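Local structure of putative fructosamine-3-kinase (Thermobifida fusca YX, 3F7W) at residues 128-136 with 148-156. The protein is probably a kinase of the fructosamine kinase family, presumably phosphorylating sugar-modified amines, although its own substrate has not been established. Sequence-based numbering, arbitrary orientation.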
ATOM      1  N   ILE A 128      -2.886   1.092   7.940  1.00 26.80           N
ATOM      2  CA  ILE A 128      -1.559   0.996   7.358  1.00 29.22           C
ATOM      3  C   ILE A 128      -0.792   0.129   8.365  1.00 28.82           C
ATOM      4  O   ILE A 128      -0.532   0.535   9.497  1.00 29.27           O
ATOM      5  CB  ILE A 128      -0.984   2.405   7.072  1.00 30.00           C
ATOM      6  CG1 ILE A 128       0.337   2.304   6.281  1.00 29.51           C
ATOM      7  CG2 ILE A 128      -0.820   3.255   8.389  1.00 28.60           C
ATOM      8  CD1 ILE A 128       0.150   1.825   4.782  1.00 32.49           C
ATOM      9  N   GLY A 129      -0.523  -1.111   7.962  1.00 30.23           N
ATOM     10  CA  GLY A 129      -0.223  -2.193   8.896  1.00 32.52           C
ATOM     11  C   GLY A 129      -1.313  -2.282   9.958  1.00 31.16           C
ATOM     12  O   GLY A 129      -2.492  -2.271   9.614  1.00 31.13           O
ATOM     13  N   PRO A 130      -0.927  -2.331  11.240  1.00 31.44           N
ATOM     14  CA  PRO A 130      -1.893  -2.321  12.338  1.00 31.22           C
ATOM     15  C   PRO A 130      -2.344  -0.922  12.765  1.00 27.19           C
ATOM     16  O   PRO A 130      -3.161  -0.807  13.688  1.00 27.78           O
ATOM     17  CB  PRO A 130      -1.105  -2.982  13.482  1.00 33.87           C
ATOM     18  CG  PRO A 130       0.302  -2.521  13.277  1.00 32.04           C
ATOM     19  CD  PRO A 130       0.472  -2.387  11.736  1.00 31.15           C
ATOM     20  N   LEU A 131      -1.824   0.142  12.146  1.00 26.33           N
ATOM     21  CA  LEU A 131      -2.184   1.490  12.578  1.00 25.60           C
ATOM     22  C   LEU A 131      -3.416   1.969  11.841  1.00 25.36           C
ATOM     23  O   LEU A 131      -3.500   1.775  10.608  1.00 28.04           O
ATOM     24  CB  LEU A 131      -1.061   2.513  12.317  1.00 28.07           C
ATOM     25  CG  LEU A 131       0.216   2.379  13.129  1.00 32.26           C
ATOM     26  CD1 LEU A 131       1.274   3.421  12.623  1.00 30.93           C
ATOM     27  CD2 LEU A 131      -0.101   2.531  14.596  1.00 36.07           C
ATOM     28  N   PRO A 132      -4.332   2.643  12.540  1.00 28.59           N
ATOM     29  CA  PRO A 132      -5.416   3.322  11.823  1.00 29.68           C
ATOM     30  C   PRO A 132      -4.879   4.304  10.772  1.00 30.50           C
ATOM     31  O   PRO A 132      -3.814   4.942  10.966  1.00 26.94           O
ATOM     32  CB  PRO A 132      -6.156   4.064  12.928  1.00 33.31           C
ATOM     33  CG  PRO A 132      -5.902   3.232  14.147  1.00 35.44           C
ATOM     34  CD  PRO A 132      -4.450   2.859  13.998  1.00 33.10           C
HETATM   35  N   MSE A 133      -5.610   4.380   9.666  1.00 25.96           N
HETATM   36  CA  MSE A 133      -5.307   5.289   8.571  1.00 26.54           C
HETATM   37  C   MSE A 133      -6.646   5.952   8.182  1.00 27.50           C
HETATM   38  O   MSE A 133      -7.581   5.269   7.765  1.00 25.26           O
HETATM   39  CB  MSE A 133      -4.667   4.575   7.364  1.00 25.70           C
HETATM   40  CG  MSE A 133      -4.335   5.560   6.209  1.00 26.68           C
HETATM   41 SE   MSE A 133      -3.594   4.699   4.659  0.75 24.81          SE
HETATM   42  CE  MSE A 133      -5.189   3.724   4.113  1.00 26.45           C
ATOM     43  N   ASP A 134      -6.697   7.276   8.313  1.00 26.90           N
ATOM     44  CA  ASP A 134      -7.948   8.055   8.189  1.00 27.82           C
ATOM     45  C   ASP A 134      -8.324   8.241   6.734  1.00 29.09           C
ATOM     46  O   ASP A 134      -7.632   8.939   5.966  1.00 26.19           O
ATOM     47  CB  ASP A 134      -7.796   9.420   8.875  1.00 27.73           C
ATOM     48  CG  ASP A 134      -9.108  10.210   8.914  1.00 28.38           C
ATOM     49  OD1 ASP A 134     -10.156   9.684   8.483  1.00 25.79           O
ATOM     50  OD2 ASP A 134      -9.075  11.352   9.386  1.00 31.41           O
ATOM     51  N   ASN A 135      -9.392   7.544   6.354  1.00 29.19           N
ATOM     52  CA  ASN A 135      -9.879   7.516   4.997  1.00 28.57           C
ATOM     53  C   ASN A 135     -11.029   8.481   4.747  1.00 29.34           C
ATOM     54  O   ASN A 135     -11.612   8.461   3.662  1.00 27.35           O
ATOM     55  CB  ASN A 135     -10.281   6.086   4.606  1.00 28.82           C
ATOM     56  CG  ASN A 135      -9.102   5.273   4.110  1.00 31.10           C
ATOM     57  OD1 ASN A 135      -8.053   5.819   3.750  1.00 28.57           O
ATOM     58  ND2 ASN A 135      -9.278   3.974   4.050  1.00 24.29           N
ATOM     59  N   THR A 136     -11.325   9.349   5.716  1.00 27.47           N
ATOM     60  CA  THR A 136     -12.384  10.369   5.557  1.00 26.96           C
ATOM     61  C   THR A 136     -12.254  11.023   4.196  1.00 28.08           C
ATOM     62  O   THR A 136     -11.200  11.570   3.873  1.00 28.70           O
ATOM     63  CB  THR A 136     -12.336  11.448   6.650  1.00 28.99           C
ATOM     64  OG1 THR A 136     -12.444  10.822   7.919  1.00 26.01           O
ATOM     65  CG2 THR A 136     -13.500  12.457   6.499  1.00 25.51           C
ATOM     66  N   GLN A 148      -4.612  13.948   7.306  1.00 24.47           N
ATOM     67  CA  GLN A 148      -4.895  12.497   7.336  1.00 27.22           C
ATOM     68  C   GLN A 148      -3.716  11.567   7.016  1.00 27.24           C
ATOM     69  O   GLN A 148      -3.791  10.365   7.311  1.00 27.24           O
ATOM     70  CB  GLN A 148      -6.089  12.192   6.410  1.00 26.92           C
ATOM     71  CG  GLN A 148      -7.342  12.895   6.942  1.00 24.74           C
ATOM     72  CD  GLN A 148      -8.582  12.786   6.065  1.00 30.41           C
ATOM     73  OE1 GLN A 148      -9.365  13.727   6.049  1.00 31.29           O
ATOM     74  NE2 GLN A 148      -8.789  11.636   5.367  1.00 23.32           N
ATOM     75  N   ARG A 149      -2.644  12.094   6.415  1.00 27.32           N
ATOM     76  CA  ARG A 149      -1.483  11.275   6.075  1.00 24.41           C
ATOM     77  C   ARG A 149      -0.183  11.651   6.802  1.00 25.77           C
ATOM     78  O   ARG A 149       0.723  10.811   6.912  1.00 26.31           O
ATOM     79  CB  ARG A 149      -1.279  11.225   4.553  1.00 23.37           C
ATOM     80  CG  ARG A 149      -2.432  10.491   3.774  1.00 25.46           C
ATOM     81  CD  ARG A 149      -2.442   9.001   4.073  1.00 25.94           C
ATOM     82  NE  ARG A 149      -3.549   8.280   3.477  1.00 26.92           N
ATOM     83  CZ  ARG A 149      -4.769   8.179   4.010  1.00 27.55           C
ATOM     84  NH1 ARG A 149      -5.072   8.790   5.150  1.00 27.49           N
ATOM     85  NH2 ARG A 149      -5.699   7.463   3.394  1.00 28.08           N
ATOM     86  N   ILE A 150      -0.094  12.888   7.304  1.00 26.03           N
ATOM     87  CA  ILE A 150       1.123  13.364   7.969  1.00 24.69           C
ATOM     88  C   ILE A 150       0.914  13.569   9.465  1.00 25.99           C
ATOM     89  O   ILE A 150       1.600  12.936  10.275  1.00 27.08           O
ATOM     90  CB  ILE A 150       1.677  14.667   7.326  1.00 25.57           C
ATOM     91  CG1 ILE A 150       2.033  14.437   5.848  1.00 26.38           C
ATOM     92  CG2 ILE A 150       2.939  15.174   8.111  1.00 26.69           C
ATOM     93  CD1 ILE A 150       3.088  13.354   5.619  1.00 25.51           C
ATOM     94  N   LEU A 151      -0.004  14.461   9.829  1.00 26.93           N
ATOM     95  CA  LEU A 151      -0.092  14.912  11.225  1.00 25.48           C
ATOM     96  C   LEU A 151      -0.333  13.763  12.223  1.00 25.76           C
ATOM     97  O   LEU A 151       0.312  13.711  13.275  1.00 24.96           O
ATOM     98  CB  LEU A 151      -1.137  16.026  11.386  1.00 25.25           C
ATOM     99  CG  LEU A 151      -0.700  17.414  10.896  1.00 25.43           C
ATOM    100  CD1 LEU A 151      -1.845  18.472  10.901  1.00 25.19           C
ATOM    101  CD2 LEU A 151       0.464  17.918  11.741  1.00 27.66           C
ATOM    102  N   PRO A 152      -1.267  12.852  11.921  1.00 26.01           N
ATOM    103  CA  PRO A 152      -1.511  11.787  12.900  1.00 26.49           C
ATOM    104  C   PRO A 152      -0.258  10.961  13.270  1.00 27.10           C
ATOM    105  O   PRO A 152      -0.046  10.671  14.455  1.00 28.01           O
ATOM    106  CB  PRO A 152      -2.635  10.954  12.249  1.00 26.98           C
ATOM    107  CG  PRO A 152      -3.288  11.872  11.300  1.00 29.60           C
ATOM    108  CD  PRO A 152      -2.182  12.759  10.774  1.00 27.51           C
ATOM    109  N   TYR A 153       0.590  10.648  12.289  1.00 25.25           N
ATOM    110  CA  TYR A 153       1.787   9.820  12.516  1.00 25.36           C
ATOM    111  C   TYR A 153       2.916  10.662  13.113  1.00 23.67           C
ATOM    112  O   TYR A 153       3.707  10.169  13.898  1.00 26.41           O
ATOM    113  CB  TYR A 153       2.236   9.147  11.200  1.00 24.42           C
ATOM    114  CG  TYR A 153       1.060   8.418  10.594  1.00 23.69           C
ATOM    115  CD1 TYR A 153       0.571   7.262  11.203  1.00 28.73           C
ATOM    116  CD2 TYR A 153       0.365   8.929   9.510  1.00 26.11           C
ATOM    117  CE1 TYR A 153      -0.554   6.605  10.710  1.00 26.88           C
ATOM    118  CE2 TYR A 153      -0.772   8.272   8.993  1.00 26.53           C
ATOM    119  CZ  TYR A 153      -1.224   7.117   9.625  1.00 30.06           C
ATOM    120  OH  TYR A 153      -2.346   6.460   9.197  1.00 30.10           O
ATOM    121  N   LEU A 154       2.987  11.925  12.716  1.00 25.25           N
ATOM    122  CA  LEU A 154       3.933  12.870  13.333  1.00 26.38           C
ATOM    123  C   LEU A 154       3.692  13.002  14.846  1.00 27.61           C
ATOM    124  O   LEU A 154       4.631  12.898  15.653  1.00 25.51           O
ATOM    125  CB  LEU A 154       3.847  14.235  12.650  1.00 26.16           C
ATOM    126  CG  LEU A 154       4.829  15.325  13.117  1.00 25.59           C
ATOM    127  CD1 LEU A 154       6.270  14.895  12.747  1.00 24.94           C
ATOM    128  CD2 LEU A 154       4.468  16.665  12.445  1.00 24.79           C
ATOM    129  N   ARG A 155       2.433  13.215  15.229  0.50 28.39           N
ATOM    130  CA  ARG A 155       2.073  13.339  16.637  0.50 29.06           C
ATOM    131  C   ARG A 155       2.332  12.042  17.390  0.50 28.21           C
ATOM    132  O   ARG A 155       2.837  12.061  18.510  0.50 28.16           O
ATOM    133  CB  ARG A 155       0.606  13.753  16.812  0.50 28.98           C
ATOM    134  CG  ARG A 155       0.219  15.067  16.126  0.50 31.90           C
ATOM    135  CD  ARG A 155       0.868  16.283  16.762  0.50 33.90           C
ATOM    136  NE  ARG A 155       0.578  17.492  15.986  0.50 32.76           N
ATOM    137  CZ  ARG A 155       1.479  18.353  15.520  0.50 31.46           C
ATOM    138  NH1 ARG A 155       2.772  18.194  15.753  0.50 31.03           N
ATOM    139  NH2 ARG A 155       1.067  19.410  14.828  0.50 37.49           N
ATOM    140  N   ARG A 156       2.005  10.915  16.770  1.00 27.81           N
ATOM    141  CA  ARG A 156       2.219   9.623  17.408  1.00 27.33           C
ATOM    142  C   ARG A 156       3.713   9.372  17.668  1.00 26.20           C
ATOM    143  O   ARG A 156       4.088   8.962  18.760  1.00 25.78           O
ATOM    144  CB  ARG A 156       1.640   8.500  16.551  1.00 28.64           C
ATOM    145  CG  ARG A 156       1.686   7.179  17.240  1.00 29.46           C
ATOM    146  CD  ARG A 156       1.175   6.075  16.354  1.00 35.37           C
ATOM    147  NE  ARG A 156       1.361   4.813  17.044  1.00 39.15           N
ATOM    148  CZ  ARG A 156       0.521   4.319  17.951  1.00 45.10           C
ATOM    149  NH1 ARG A 156      -0.582   4.974  18.285  1.00 42.28           N
ATOM    150  NH2 ARG A 156       0.795   3.157  18.533  1.00 38.30           N
TER
HETATM  151  O   HOH W   1      -4.342   8.763   9.430  1.00 24.27           O
HETATM  152  O   HOH W   2     -10.552  14.344   8.711  1.00 49.04           O
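Gln148 and Arg149 both donate to the backbone oxygen of Asp134, joining helix 141-159 to the residues that follow the second strand of the 126-133 beta hairpin, whose strands are linked by a type II' turn, in the helical part of this protein-kinase-like fold. Gln148 NE2 and Arg149 NH1 approach Asp134 O from above and below its carbonyl plane, NH1 at 2.7 Å. With its extended chain, Gln148 also carries NE2 to a lone pair of Thr136 O, 2.8 Å away and in the amide plane, in a nearly straight bond (172°). The Asp134 carboxylate stacks on this amide, their planes 20° apart. Bent at chi2 (-68°), Arg149 turns its guanidinium back toward the chain at 133-135, where NH2 meets Asn135 OD1 at 2.9 Å and CG of the selenomethionine Met133 lies 3.4 Å above the CZ atom. A leucine in place of Arg149 would probably leave Asn135 OD1 without this donor and Asp134 O with Gln148 alone of the two. Farther along, Tyr153 OH donates to a lone pair of Pro132 O, while Leu131 CD1 packs obliquely against the ring, which also meets His261. A water links Tyr153 OH, Asp134 N and Gln148 O. Behind the first shell, Arg138 holds Gln148 OE1, and the Asp134 carboxylate is held by an Asx turn, Thr136 N donating to OD1 at 3.0 Å, and by Thr136 OG1, which meets the syn lone pair of OD1 at 2.6 Å.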